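Local structure of protein B (Streptococcus agalactiae, 5H6I) at residues Q39-K44 with T80-N85; V99-D104 with A150-V155; I106-F111 with I125-G130. The protein is a secreted pore-forming toxin, the CAMP factor, which permeabilizes membranes and is also classed among the bacterial Fc-binding proteins that recognise IgG. All coordinates share one frame; numbering follows the deposited sequence.

Contact 1 of 3, residues Q39-K44 with T80-N85; sequences QQMAQK and TSLRAN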
loop_
_atom_site.group_PDB
_atom_site.type_symbol
_atom_site.label_atom_id
_atom_site.label_comp_id
_atom_site.label_asym_id
_atom_site.label_seq_id
_atom_site.Cartn_x
_atom_site.Cartn_y
_atom_site.Cartn_z
ATOM N N GLN A 39 11.791 -24.882 3.040
ATOM C CA GLN A 39 11.955 -23.885 4.092
ATOM C C GLN A 39 12.400 -22.530 3.555
ATOM O O GLN A 39 12.220 -21.522 4.246
ATOM C CB GLN A 39 12.946 -24.370 5.155
ATOM C CG GLN A 39 13.924 -25.431 4.691
ATOM C CD GLN A 39 14.963 -25.767 5.745
ATOM O OE1 GLN A 39 14.961 -25.199 6.839
ATOM N NE2 GLN A 39 15.858 -26.693 5.422
ATOM N N GLN A 40 12.975 -22.477 2.350
ATOM C CA GLN A 40 13.252 -21.183 1.732
ATOM C C GLN A 40 11.959 -20.430 1.459
ATOM O O GLN A 40 11.805 -19.267 1.851
ATOM C CB GLN A 40 14.041 -21.359 0.433
ATOM C CG GLN A 40 15.195 -22.336 0.496
ATOM C CD GLN A 40 15.732 -22.677 -0.882
ATOM O OE1 GLN A 40 14.971 -22.806 -1.841
ATOM N NE2 GLN A 40 17.048 -22.827 -0.985
ATOM N N MET A 41 11.011 -21.083 0.783
ATOM C CA MET A 41 9.740 -20.438 0.474
ATOM C C MET A 41 8.938 -20.163 1.739
ATOM O O MET A 41 8.234 -19.151 1.825
ATOM C CB MET A 41 8.938 -21.303 -0.498
ATOM C CG MET A 41 9.493 -21.312 -1.913
ATOM S SD MET A 41 8.783 -22.621 -2.925
ATOM C CE MET A 41 9.154 -24.059 -1.925
ATOM N N ALA A 42 9.031 -21.053 2.731
ATOM C CA ALA A 42 8.355 -20.812 4.001
ATOM C C ALA A 42 8.892 -19.556 4.675
ATOM O O ALA A 42 8.126 -18.774 5.251
ATOM C CB ALA A 42 8.508 -22.025 4.917
ATOM N N GLN A 43 10.209 -19.344 4.612
ATOM C CA GLN A 43 10.785 -18.112 5.139
ATOM C C GLN A 43 10.485 -16.927 4.230
ATOM O O GLN A 43 10.338 -15.799 4.714
ATOM C CB GLN A 43 12.292 -18.273 5.327
ATOM C CG GLN A 43 12.677 -19.202 6.467
ATOM C CD GLN A 43 14.062 -19.796 6.294
ATOM O OE1 GLN A 43 14.864 -19.309 5.496
ATOM N NE2 GLN A 43 14.348 -20.856 7.041
ATOM N N LYS A 44 10.394 -17.160 2.918
ATOM C CA LYS A 44 10.013 -16.090 2.003
ATOM C C LYS A 44 8.564 -15.672 2.221
ATOM O O LYS A 44 8.232 -14.485 2.125
ATOM C CB LYS A 44 10.230 -16.532 0.556
ATOM C CG LYS A 44 9.990 -15.436 -0.471
ATOM C CD LYS A 44 11.054 -14.354 -0.384
ATOM C CE LYS A 44 10.836 -13.276 -1.434
ATOM N NZ LYS A 44 9.570 -12.524 -1.207
ATOM N N THR A 80 -0.000 -23.132 4.475
ATOM C CA THR A 80 -0.711 -24.339 4.884
ATOM C C THR A 80 -0.457 -25.482 3.910
ATOM O O THR A 80 -0.343 -26.643 4.319
ATOM C CB THR A 80 -2.209 -24.049 5.003
ATOM O OG1 THR A 80 -2.410 -22.915 5.856
ATOM C CG2 THR A 80 -2.945 -25.246 5.585
ATOM N N SER A 81 -0.352 -25.171 2.616
ATOM C CA SER A 81 -0.060 -26.210 1.632
ATOM C C SER A 81 1.364 -26.730 1.786
ATOM O O SER A 81 1.602 -27.941 1.692
ATOM C CB SER A 81 -0.286 -25.674 0.220
ATOM O OG SER A 81 -0.127 -26.703 -0.741
ATOM N N LEU A 82 2.324 -25.831 2.017
ATOM C CA LEU A 82 3.701 -26.260 2.244
ATOM C C LEU A 82 3.818 -27.075 3.524
ATOM O O LEU A 82 4.518 -28.094 3.562
ATOM C CB LEU A 82 4.625 -25.043 2.306
ATOM C CG LEU A 82 5.094 -24.441 0.980
ATOM C CD1 LEU A 82 6.063 -23.297 1.236
ATOM C CD2 LEU A 82 5.733 -25.504 0.101
ATOM N N ARG A 83 3.135 -26.639 4.585
ATOM C CA ARG A 83 3.223 -27.333 5.864
ATOM C C ARG A 83 2.484 -28.665 5.836
ATOM O O ARG A 83 2.884 -29.609 6.525
ATOM C CB ARG A 83 2.678 -26.434 6.974
ATOM C CG ARG A 83 2.822 -26.993 8.376
ATOM C CD ARG A 83 1.471 -27.393 8.939
ATOM N NE ARG A 83 1.597 -28.373 10.012
ATOM C CZ ARG A 83 0.744 -28.475 11.025
ATOM N NH1 ARG A 83 -0.298 -27.659 11.100
ATOM N NH2 ARG A 83 0.931 -29.392 11.963
ATOM N N ALA A 84 1.409 -28.764 5.047
ATOM C CA ALA A 84 0.688 -30.028 4.947
ATOM C C ALA A 84 1.493 -31.077 4.191
ATOM O O ALA A 84 1.371 -32.274 4.477
ATOM C CB ALA A 84 -0.666 -29.812 4.270
ATOM N N ASN A 85 2.314 -30.651 3.232
ATOM C CA ASN A 85 3.157 -31.548 2.452
ATOM C C ASN A 85 4.624 -31.433 2.855
ATOM O O ASN A 85 5.515 -31.547 2.010
ATOM C CB ASN A 85 2.996 -31.268 0.960
ATOM C CG ASN A 85 1.585 -31.518 0.469
ATOM O OD1 ASN A 85 1.149 -32.663 0.353
ATOM N ND2 ASN A 85 0.863 -30.444 0.173
#

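Contact 2 of 3, residues V99-D104 with A150-V155; sequences VEALTD and AQVNDV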
loop_
_atom_site.group_PDB
_atom_site.type_symbol
_atom_site.label_atom_id
_atom_site.label_comp_id
_atom_site.label_asym_id
_atom_site.label_seq_id
_atom_site.Cartn_x
_atom_site.Cartn_y
_atom_site.Cartn_z
ATOM N N VAL A 99 4.809 -18.289 -5.018
ATOM C CA VAL A 99 5.535 -17.505 -4.025
ATOM C C VAL A 99 6.286 -16.361 -4.693
ATOM O O VAL A 99 6.316 -15.235 -4.179
ATOM C CB VAL A 99 6.480 -18.415 -3.219
ATOM C CG1 VAL A 99 7.472 -17.587 -2.415
ATOM C CG2 VAL A 99 5.680 -19.332 -2.304
ATOM N N GLU A 100 6.893 -16.622 -5.854
ATOM C CA GLU A 100 7.617 -15.573 -6.564
ATOM C C GLU A 100 6.675 -14.479 -7.049
ATOM O O GLU A 100 7.014 -13.292 -6.997
ATOM C CB GLU A 100 8.390 -16.169 -7.740
ATOM C CG GLU A 100 9.545 -17.066 -7.338
ATOM C CD GLU A 100 10.012 -17.952 -8.474
ATOM O OE1 GLU A 100 9.259 -18.104 -9.460
ATOM O OE2 GLU A 100 11.132 -18.498 -8.383
ATOM N N ALA A 101 5.486 -14.859 -7.525
ATOM C CA ALA A 101 4.526 -13.873 -8.006
ATOM C C ALA A 101 4.018 -12.967 -6.892
ATOM O O ALA A 101 3.496 -11.885 -7.181
ATOM C CB ALA A 101 3.350 -14.571 -8.690
ATOM N N LEU A 102 4.157 -13.381 -5.630
ATOM C CA LEU A 102 3.791 -12.503 -4.524
ATOM C C LEU A 102 4.763 -11.338 -4.394
ATOM O O LEU A 102 4.367 -10.249 -3.964
ATOM C CB LEU A 102 3.730 -13.295 -3.220
ATOM C CG LEU A 102 2.435 -14.076 -2.989
ATOM C CD1 LEU A 102 2.561 -14.971 -1.769
ATOM C CD2 LEU A 102 1.257 -13.126 -2.846
ATOM N N THR A 103 6.031 -11.545 -4.755
ATOM C CA THR A 103 6.977 -10.434 -4.790
ATOM C C THR A 103 6.602 -9.439 -5.881
ATOM O O THR A 103 6.737 -8.223 -5.696
ATOM C CB THR A 103 8.399 -10.958 -4.998
ATOM O OG1 THR A 103 8.751 -11.831 -3.917
ATOM C CG2 THR A 103 9.395 -9.808 -5.054
ATOM N N ASP A 104 6.118 -9.936 -7.023
ATOM C CA ASP A 104 5.628 -9.043 -8.067
ATOM C C ASP A 104 4.363 -8.317 -7.631
ATOM O O ASP A 104 4.128 -7.178 -8.049
ATOM C CB ASP A 104 5.379 -9.828 -9.354
ATOM C CG ASP A 104 6.653 -10.402 -9.943
ATOM O OD1 ASP A 104 7.489 -9.616 -10.435
ATOM O OD2 ASP A 104 6.820 -11.640 -9.910
ATOM N N ALA A 150 2.567 -15.403 -17.184
ATOM C CA ALA A 150 2.000 -14.516 -18.193
ATOM C C ALA A 150 1.271 -13.344 -17.547
ATOM O O ALA A 150 1.285 -12.227 -18.076
ATOM C CB ALA A 150 1.056 -15.294 -19.111
ATOM N N GLN A 151 0.634 -13.580 -16.397
ATOM C CA GLN A 151 -0.075 -12.507 -15.711
ATOM C C GLN A 151 0.888 -11.549 -15.021
ATOM O O GLN A 151 0.585 -10.357 -14.889
ATOM C CB GLN A 151 -1.064 -13.093 -14.705
ATOM C CG GLN A 151 -1.987 -12.071 -14.065
ATOM C CD GLN A 151 -2.671 -11.178 -15.082
ATOM O OE1 GLN A 151 -3.193 -11.652 -16.092
ATOM N NE2 GLN A 151 -2.674 -9.876 -14.818
ATOM N N VAL A 152 2.046 -12.045 -14.577
ATOM C CA VAL A 152 3.049 -11.166 -13.982
ATOM C C VAL A 152 3.541 -10.155 -15.010
ATOM O O VAL A 152 3.761 -8.979 -14.693
ATOM C CB VAL A 152 4.206 -11.999 -13.396
ATOM C CG1 VAL A 152 5.432 -11.130 -13.156
ATOM C CG2 VAL A 152 3.770 -12.676 -12.106
ATOM N N ASN A 153 3.705 -10.593 -16.261
ATOM C CA ASN A 153 4.091 -9.669 -17.320
ATOM C C ASN A 153 2.962 -8.705 -17.660
ATOM O O ASN A 153 3.224 -7.554 -18.031
ATOM C CB ASN A 153 4.525 -10.445 -18.563
ATOM C CG ASN A 153 5.787 -11.253 -18.330
ATOM O OD1 ASN A 153 6.688 -10.824 -17.609
ATOM N ND2 ASN A 153 5.857 -12.431 -18.939
ATOM N N ASP A 154 1.709 -9.153 -17.546
ATOM C CA ASP A 154 0.580 -8.242 -17.708
ATOM C C ASP A 154 0.643 -7.113 -16.689
ATOM O O ASP A 154 0.385 -5.950 -17.020
ATOM C CB ASP A 154 -0.737 -9.008 -17.571
ATOM C CG ASP A 154 -1.444 -9.197 -18.897
ATOM O OD1 ASP A 154 -0.797 -9.012 -19.950
ATOM O OD2 ASP A 154 -2.647 -9.531 -18.886
ATOM N N VAL A 155 0.996 -7.439 -15.446
ATOM C CA VAL A 155 1.106 -6.423 -14.405
ATOM C C VAL A 155 2.257 -5.472 -14.710
ATOM O O VAL A 155 2.114 -4.247 -14.611
ATOM C CB VAL A 155 1.270 -7.092 -13.028
ATOM C CG1 VAL A 155 1.770 -6.090 -11.997
ATOM C CG2 VAL A 155 -0.046 -7.715 -12.584
#

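Contact 3 of 3, residues I106-F111 with I125-G130; sequences IEAITF and IDMGFG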
loop_
_atom_site.group_PDB
_atom_site.type_symbol
_atom_site.label_atom_id
_atom_site.label_comp_id
_atom_site.label_asym_id
_atom_site.label_seq_id
_atom_site.Cartn_x
_atom_site.Cartn_y
_atom_site.Cartn_z
ATOM N N ILE A 106 3.755 -7.401 -4.429
ATOM C CA ILE A 106 4.250 -6.365 -3.527
ATOM C C ILE A 106 4.947 -5.261 -4.311
ATOM O O ILE A 106 4.767 -4.070 -4.029
ATOM C CB ILE A 106 5.181 -6.982 -2.465
ATOM C CG1 ILE A 106 4.429 -8.031 -1.645
ATOM C CG2 ILE A 106 5.752 -5.902 -1.560
ATOM C CD1 ILE A 106 5.322 -8.866 -0.752
ATOM N N GLU A 107 5.746 -5.636 -5.314
ATOM C CA GLU A 107 6.477 -4.640 -6.091
ATOM C C GLU A 107 5.529 -3.722 -6.851
ATOM O O GLU A 107 5.806 -2.527 -7.013
ATOM C CB GLU A 107 7.441 -5.329 -7.056
ATOM C CG GLU A 107 8.878 -5.373 -6.569
ATOM C CD GLU A 107 9.696 -6.439 -7.267
ATOM O OE1 GLU A 107 10.599 -7.012 -6.624
ATOM O OE2 GLU A 107 9.434 -6.703 -8.459
ATOM N N ALA A 108 4.403 -4.259 -7.324
ATOM C CA ALA A 108 3.427 -3.427 -8.018
ATOM C C ALA A 108 2.750 -2.448 -7.068
ATOM O O ALA A 108 2.392 -1.338 -7.476
ATOM C CB ALA A 108 2.386 -4.302 -8.712
ATOM N N ILE A 109 2.574 -2.832 -5.802
ATOM C CA ILE A 109 1.912 -1.946 -4.849
ATOM C C ILE A 109 2.834 -0.801 -4.448
ATOM O O ILE A 109 2.413 0.360 -4.390
ATOM C CB ILE A 109 1.430 -2.745 -3.626
ATOM C CG1 ILE A 109 0.404 -3.793 -4.058
ATOM C CG2 ILE A 109 0.835 -1.811 -2.590
ATOM C CD1 ILE A 109 0.378 -5.017 -3.176
ATOM N N THR A 110 4.103 -1.105 -4.161
ATOM C CA THR A 110 5.059 -0.044 -3.862
ATOM C C THR A 110 5.305 0.843 -5.076
ATOM O O THR A 110 5.602 2.033 -4.920
ATOM C CB THR A 110 6.381 -0.633 -3.368
ATOM O OG1 THR A 110 7.133 -1.131 -4.481
ATOM C CG2 THR A 110 6.136 -1.754 -2.370
ATOM N N PHE A 111 5.190 0.284 -6.283
ATOM C CA PHE A 111 5.285 1.100 -7.489
ATOM C C PHE A 111 4.176 2.143 -7.530
ATOM O O PHE A 111 4.386 3.269 -7.994
ATOM C CB PHE A 111 5.233 0.206 -8.729
ATOM C CG PHE A 111 5.161 0.965 -10.025
ATOM C CD1 PHE A 111 6.314 1.434 -10.632
ATOM C CD2 PHE A 111 3.942 1.197 -10.643
ATOM C CE1 PHE A 111 6.252 2.128 -11.825
ATOM C CE2 PHE A 111 3.875 1.891 -11.836
ATOM C CZ PHE A 111 5.032 2.357 -12.428
ATOM N N ILE A 125 -6.965 2.600 -10.518
ATOM C CA ILE A 125 -8.089 1.692 -10.727
ATOM C C ILE A 125 -7.695 0.571 -11.682
ATOM O O ILE A 125 -7.933 -0.612 -11.410
ATOM C CB ILE A 125 -9.315 2.467 -11.242
ATOM C CG1 ILE A 125 -10.000 3.212 -10.095
ATOM C CG2 ILE A 125 -10.298 1.526 -11.926
ATOM C CD1 ILE A 125 -11.245 3.961 -10.520
ATOM N N ASP A 126 -7.083 0.926 -12.814
ATOM C CA ASP A 126 -6.695 -0.085 -13.790
ATOM C C ASP A 126 -5.594 -0.987 -13.247
ATOM O O ASP A 126 -5.595 -2.197 -13.498
ATOM C CB ASP A 126 -6.248 0.584 -15.090
ATOM C CG ASP A 126 -7.398 1.232 -15.835
ATOM O OD1 ASP A 126 -8.566 0.970 -15.477
ATOM O OD2 ASP A 126 -7.134 2.006 -16.780
ATOM N N MET A 127 -4.651 -0.419 -12.493
ATOM C CA MET A 127 -3.541 -1.212 -11.978
ATOM C C MET A 127 -3.977 -2.108 -10.825
ATOM O O MET A 127 -3.522 -3.253 -10.722
ATOM C CB MET A 127 -2.397 -0.295 -11.546
ATOM C CG MET A 127 -1.025 -0.839 -11.887
ATOM S SD MET A 127 -0.296 -1.734 -10.511
ATOM C CE MET A 127 0.088 -0.368 -9.422
ATOM N N GLY A 128 -4.850 -1.609 -9.946
ATOM C CA GLY A 128 -5.410 -2.464 -8.914
ATOM C C GLY A 128 -6.207 -3.619 -9.486
ATOM O O GLY A 128 -6.286 -4.689 -8.877
ATOM N N PHE A 129 -6.805 -3.421 -10.662
ATOM C CA PHE A 129 -7.486 -4.511 -11.352
ATOM C C PHE A 129 -6.493 -5.562 -11.832
ATOM O O PHE A 129 -6.795 -6.762 -11.822
ATOM C CB PHE A 129 -8.292 -3.953 -12.526
ATOM C CG PHE A 129 -9.293 -4.918 -13.092
ATOM C CD1 PHE A 129 -10.393 -5.314 -12.350
ATOM C CD2 PHE A 129 -9.138 -5.422 -14.374
ATOM C CE1 PHE A 129 -11.317 -6.197 -12.873
ATOM C CE2 PHE A 129 -10.058 -6.307 -14.903
ATOM C CZ PHE A 129 -11.149 -6.695 -14.151
ATOM N N GLY A 130 -5.303 -5.131 -12.256
ATOM C CA GLY A 130 -4.301 -6.081 -12.709
ATOM C C GLY A 130 -3.708 -6.896 -11.576
ATOM O O GLY A 130 -3.481 -8.101 -11.720
#

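Contact 1 of 3, residues Q39-K44 with T80-N85
Leu82 and Met41 carry the meeting of helix 35-58 with helix 65-84, two consecutive helices that run antiparallel as a helical hairpin at one end of the bundle. Leu82 reaches across with its CD1 branch, which lies 3.9 Å from Met41 CB and 4.0 Å from the backbone Ala42 N. The methyl thus touches the root of the methionine and the main chain beside it. Its CG lies beside the backbone N of Leu82 and anti to the carbonyl carbon (chi1 -82°), a setting that sends the branched end outward to the neighbouring helix. Met41 also bends at chi3 (-56°), and this turn carries its terminal methyl to the other branch: Met41 CE lies 4.2 Å from Leu82 CD2. Each leucine branch thus has its own point of contact on the methionine, CD1 at the base and CD2 at the end. The backbones are closest at Ala42 and Leu82, with 7.4 Å from CA to CA.

No polar bond crosses between the two segments; the one side-chain bond inside them is at the end of helix 65-84. Asn85, the first residue to leave helical geometry there, gives Ser81 O two hydrogen bonds, from its own N and from ND2 (3.0 Å for Asn85 ND2 to Ser81 O), arriving from opposite faces of the carbonyl plane. A double grip of this kind ties the side chain back onto the last turn.

Leu92 and Ile95 also pack on both Met41 and Leu82. The association of the two segments therefore rests on shape and on burial of hydrocarbon.

Contact 2 of 3, residues V99-D104 with A150-V155
Both methyl groups of Val152 bear on Ala101 and Asp104. CG2 touches the methyl of the alanine and one carboxylate oxygen, at 3.9 Å from Ala101 CB and the same distance from Asp104 OD2. CG1 sits over the flat face of the aspartate: it lies 3.5 Å from Asp104 CG and almost equally far from both oxygens, with 3.6 Å to Asp104 OD2. The two side chains cross at about a right angle. Val152 holds CG1 anti to its backbone N (chi1 163°), which turns both methyls onto helix 93-115, and the small alanine brings the backbones to 6.7 Å between Ala101 CA and Val152 CA.

This is packing inside the all-helical bundle formed by the five helices between residues 35 and 163. Helices 93-115 and 145-163 run in the same general direction, and the intervening helix 121-139 lines their junction with Ile138 on Ala101 and Leu134 on Val152.

Further out, Asp104 OD1 has a long, weak ion pair with Lys156, which may slightly favour the charged form of the carboxylate. On the other flank of helix 93-115, Leu102 packs on Leu45 of helix 35-58 and on Val75 and Leu78 of helix 65-84.

Contact 3 of 3, residues I106-F111 with I125-G130
Met127 meets Ala108 in the part of an antiparallel helical hairpin nearer its turn, in which helix 93-115 is followed by helix 121-139 within the five-helix bundle; Phe111, one turn beyond Ala108, adds the third surface. Met127 alone of segment 125-130 is buried by the contact. Its chain bends at both chi2 (-95°) and chi3 (-72°), and the bends bring sulfur and methyl up against the facing helix. The sulfur rests near the alanine methyl, 4.1 Å from Met127 SD to Ala108 CB, while the terminal methyl goes on to the main chain.

Ala108 therefore offers two different surfaces to one side chain, a methyl to the sulfur and a carbonyl oxygen to the S-methyl group. Its short side chain allows this approach, although the backbones remain 8.3 Å apart at their nearest, Ala108 CA to Met127 CA. Val155 and Glu159 of helix 145-163 also pack on Ala108, so a third helix closes on the same spot.

Phe111 receives the methionine at its rim. Met127 CE lies near the plane of the ring and 4.3 Å from Phe111 CD2, with the methyl at the ring edge, not over its face. The ring itself meets that of His115, their planes only about 15° apart. One turn earlier in the helix, Glu107 O accepts both Phe111 N and Thr110 OG1 from the same face of its carbonyl plane.

Where the methionine chain ends, the S-methyl, whose hydrogens are probably slightly positive, comes close to a polar atom: Met127 CE is 3.2 Å from Ala108 O.

Helix 93-115 ties the three contacts together. Contacts 2 and 3 both use it and have centres 11 Å apart; they meet directly where Val155 CG1 packs 3.8 Å from Ala108 CB. Contact 1 joins the preceding helix pair, its centre 19 Å from that of contact 2, yet it touches it: Lys44 NZ lies 2.9 Å from Thr103 OG1, a probable hydrogen bond. Contacts 1 and 3 do not touch, with centres 26 Å apart. In chain order contact 1 closes first, and the hairpin of contact 3 falls within the span bridged by contact 2. Segments 80-85, 99-104 and 106-111 all belong to the region assigned to binding the IgG constant region.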